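Local coordinates for Es1 family protein (Ehrlichia chaffeensis, PDB 3L3B) that is of uncertain function but belongs to the DJ-1/PfpI family, with an amidotransferase-like domain and a proposed link to isoprenoid biosynthesis, at residues 31-37 with 117-123. Residues are numbered along the deposited sequence; the frame is centred on the assembly and turned at random.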
loop_
_atom_site.group_PDB
_atom_site.type_symbol
_atom_site.label_atom_id
_atom_site.label_comp_id
_atom_site.label_asym_id
_atom_site.label_seq_id
_atom_site.Cartn_x
_atom_site.Cartn_y
_atom_site.Cartn_z
ATOM N N ALA B 31 -1.189 -11.788 4.287
ATOM C CA ALA B 31 -0.204 -12.581 4.991
ATOM C C ALA B 31 0.735 -11.744 5.839
ATOM O O ALA B 31 1.733 -12.282 6.266
ATOM C CB ALA B 31 0.633 -13.421 4.002
ATOM N N GLY B 32 0.430 -10.452 6.060
ATOM C CA GLY B 32 1.287 -9.564 6.813
ATOM C C GLY B 32 1.360 -8.247 6.032
ATOM O O GLY B 32 0.537 -7.970 5.185
ATOM N N CYS B 33 2.320 -7.408 6.338
ATOM C CA CYS B 33 2.382 -6.097 5.678
ATOM C C CYS B 33 3.798 -5.801 5.239
ATOM O O CYS B 33 4.551 -5.102 5.928
ATOM C CB CYS B 33 1.860 -5.059 6.648
ATOM S SG CYS B 33 1.846 -3.398 6.016
ATOM N N GLY B 34 4.166 -6.323 4.089
ATOM C CA GLY B 34 5.533 -6.176 3.551
ATOM C C GLY B 34 5.937 -7.291 2.613
ATOM O O GLY B 34 5.700 -8.457 2.902
ATOM N N HIS B 35 6.559 -6.949 1.481
ATOM C CA HIS B 35 6.878 -7.945 0.501
ATOM C C HIS B 35 7.843 -9.058 0.944
ATOM O O HIS B 35 7.784 -10.196 0.400
ATOM C CB HIS B 35 7.349 -7.304 -0.820
ATOM C CG HIS B 35 8.797 -6.915 -0.877
ATOM N ND1 HIS B 35 9.286 -5.765 -0.318
ATOM C CD2 HIS B 35 9.845 -7.481 -1.537
ATOM C CE1 HIS B 35 10.586 -5.667 -0.555
ATOM N NE2 HIS B 35 10.946 -6.691 -1.313
ATOM N N MET B 36 8.713 -8.784 1.910
ATOM C CA MET B 36 9.678 -9.797 2.358
ATOM C C MET B 36 9.197 -10.701 3.496
ATOM O O MET B 36 9.775 -11.769 3.713
ATOM C CB MET B 36 11.022 -9.140 2.720
ATOM C CG MET B 36 11.570 -8.286 1.599
ATOM S SD MET B 36 13.222 -7.669 1.839
ATOM C CE MET B 36 14.108 -9.125 1.344
ATOM N N ASP B 37 8.112 -10.345 4.191
ATOM C CA ASP B 37 7.640 -11.186 5.301
ATOM C C ASP B 37 6.150 -11.283 5.453
ATOM O O ASP B 37 5.672 -11.907 6.422
ATOM C CB ASP B 37 8.242 -10.735 6.648
ATOM C CG ASP B 37 7.836 -9.312 7.060
ATOM O OD1 ASP B 37 6.889 -8.710 6.494
ATOM O OD2 ASP B 37 8.505 -8.776 7.999
ATOM N N TYR B 117 6.252 -12.475 -0.353
ATOM C CA TYR B 117 7.022 -13.611 0.100
ATOM C C TYR B 117 6.362 -14.245 1.280
ATOM O O TYR B 117 6.473 -15.463 1.478
ATOM C CB TYR B 117 8.461 -13.185 0.427
ATOM C CG TYR B 117 9.430 -14.323 0.676
ATOM C CD1 TYR B 117 9.957 -15.063 -0.388
ATOM C CD2 TYR B 117 9.801 -14.682 1.979
ATOM C CE1 TYR B 117 10.847 -16.122 -0.162
ATOM C CE2 TYR B 117 10.691 -15.741 2.214
ATOM C CZ TYR B 117 11.210 -16.451 1.135
ATOM O OH TYR B 117 12.087 -17.488 1.342
ATOM N N GLY B 118 5.644 -13.445 2.058
ATOM C CA GLY B 118 4.883 -13.975 3.197
ATOM C C GLY B 118 3.788 -14.958 2.886
ATOM O O GLY B 118 3.489 -15.842 3.689
ATOM N N VAL B 119 3.166 -14.810 1.731
ATOM C CA VAL B 119 2.168 -15.749 1.320
ATOM C C VAL B 119 2.820 -17.105 1.209
ATOM O O VAL B 119 2.315 -18.058 1.781
ATOM C CB VAL B 119 1.509 -15.360 -0.021
ATOM C CG1 VAL B 119 0.487 -16.429 -0.471
ATOM C CG2 VAL B 119 0.846 -13.998 0.120
ATOM N N ALA B 120 3.944 -17.191 0.505
ATOM C CA ALA B 120 4.638 -18.469 0.351
ATOM C C ALA B 120 5.227 -18.976 1.695
ATOM O O ALA B 120 5.079 -20.142 2.053
ATOM C CB ALA B 120 5.712 -18.349 -0.732
ATOM N N LYS B 121 5.837 -18.082 2.461
ATOM C CA LYS B 121 6.547 -18.448 3.683
ATOM C C LYS B 121 5.590 -18.695 4.832
ATOM O O LYS B 121 5.802 -19.620 5.658
ATOM C CB LYS B 121 7.540 -17.305 4.069
ATOM N N ASN B 122 4.548 -17.878 4.930
ATOM C CA ASN B 122 3.608 -17.994 6.047
ATOM C C ASN B 122 2.481 -18.997 5.861
ATOM O O ASN B 122 1.948 -19.496 6.834
ATOM C CB ASN B 122 3.025 -16.636 6.450
ATOM C CG ASN B 122 4.084 -15.655 6.834
ATOM O OD1 ASN B 122 5.209 -16.041 7.144
ATOM N ND2 ASN B 122 3.751 -14.358 6.782
ATOM N N PHE B 123 2.113 -19.299 4.630
ATOM C CA PHE B 123 0.976 -20.177 4.380
ATOM C C PHE B 123 1.404 -21.539 3.860
ATOM O O PHE B 123 0.532 -22.391 3.585
ATOM C CB PHE B 123 0.040 -19.582 3.326
ATOM C CG PHE B 123 -0.631 -18.285 3.715
ATOM C CD1 PHE B 123 -0.600 -17.793 5.005
ATOM C CD2 PHE B 123 -1.325 -17.581 2.774
ATOM C CE1 PHE B 123 -1.235 -16.561 5.346
ATOM C CE2 PHE B 123 -1.961 -16.341 3.123
ATOM C CZ PHE B 123 -1.908 -15.857 4.370
HETATM O O HOH W 1 7.512 -14.453 7.071
#
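Ala-31 turns its methyl group into helix 117-123, where CB lies 3.5 Å from CZ of Phe-123 and 3.9 Å from CG2 of Val-119. Ala-31 O accepts a hydrogen bond of 2.9 Å from ND2 of Asn-122, which approaches nearly in line with the carbonyl, and this O lies in the plane of the Asn-122 amide. Beyond Gly-32, the loop bends away from the helix and returns at His-35, whose O accepts a hydrogen bond from the backbone N of Tyr-117 at 2.8 Å. Met-36 contributes its backbone: its O lies 3.4 Å from CD2 of Tyr-117, whose ring swings outward with CG anti to the backbone N (chi1 -170°). At Asp-37 the main chain packs on Gly-118, with C of Asp-37 3.7 Å from CA of Gly-118. Asp-37 O is a second acceptor for Asn-122 ND2, at 3.1 Å and from above the carbonyl plane, so one amide nitrogen bridges Ala-31 and Asp-37, six residues apart. Asp-37 OD2 accepts a hydrogen bond from Val-71 N, and OD1 forms a salt bridge with Arg-91 of the second subunit. The contact joins the loop after strand 24-29 to the helix following adjacent parallel strand 110-113, within the α/β sandwich of the DJ-1/PfpI family.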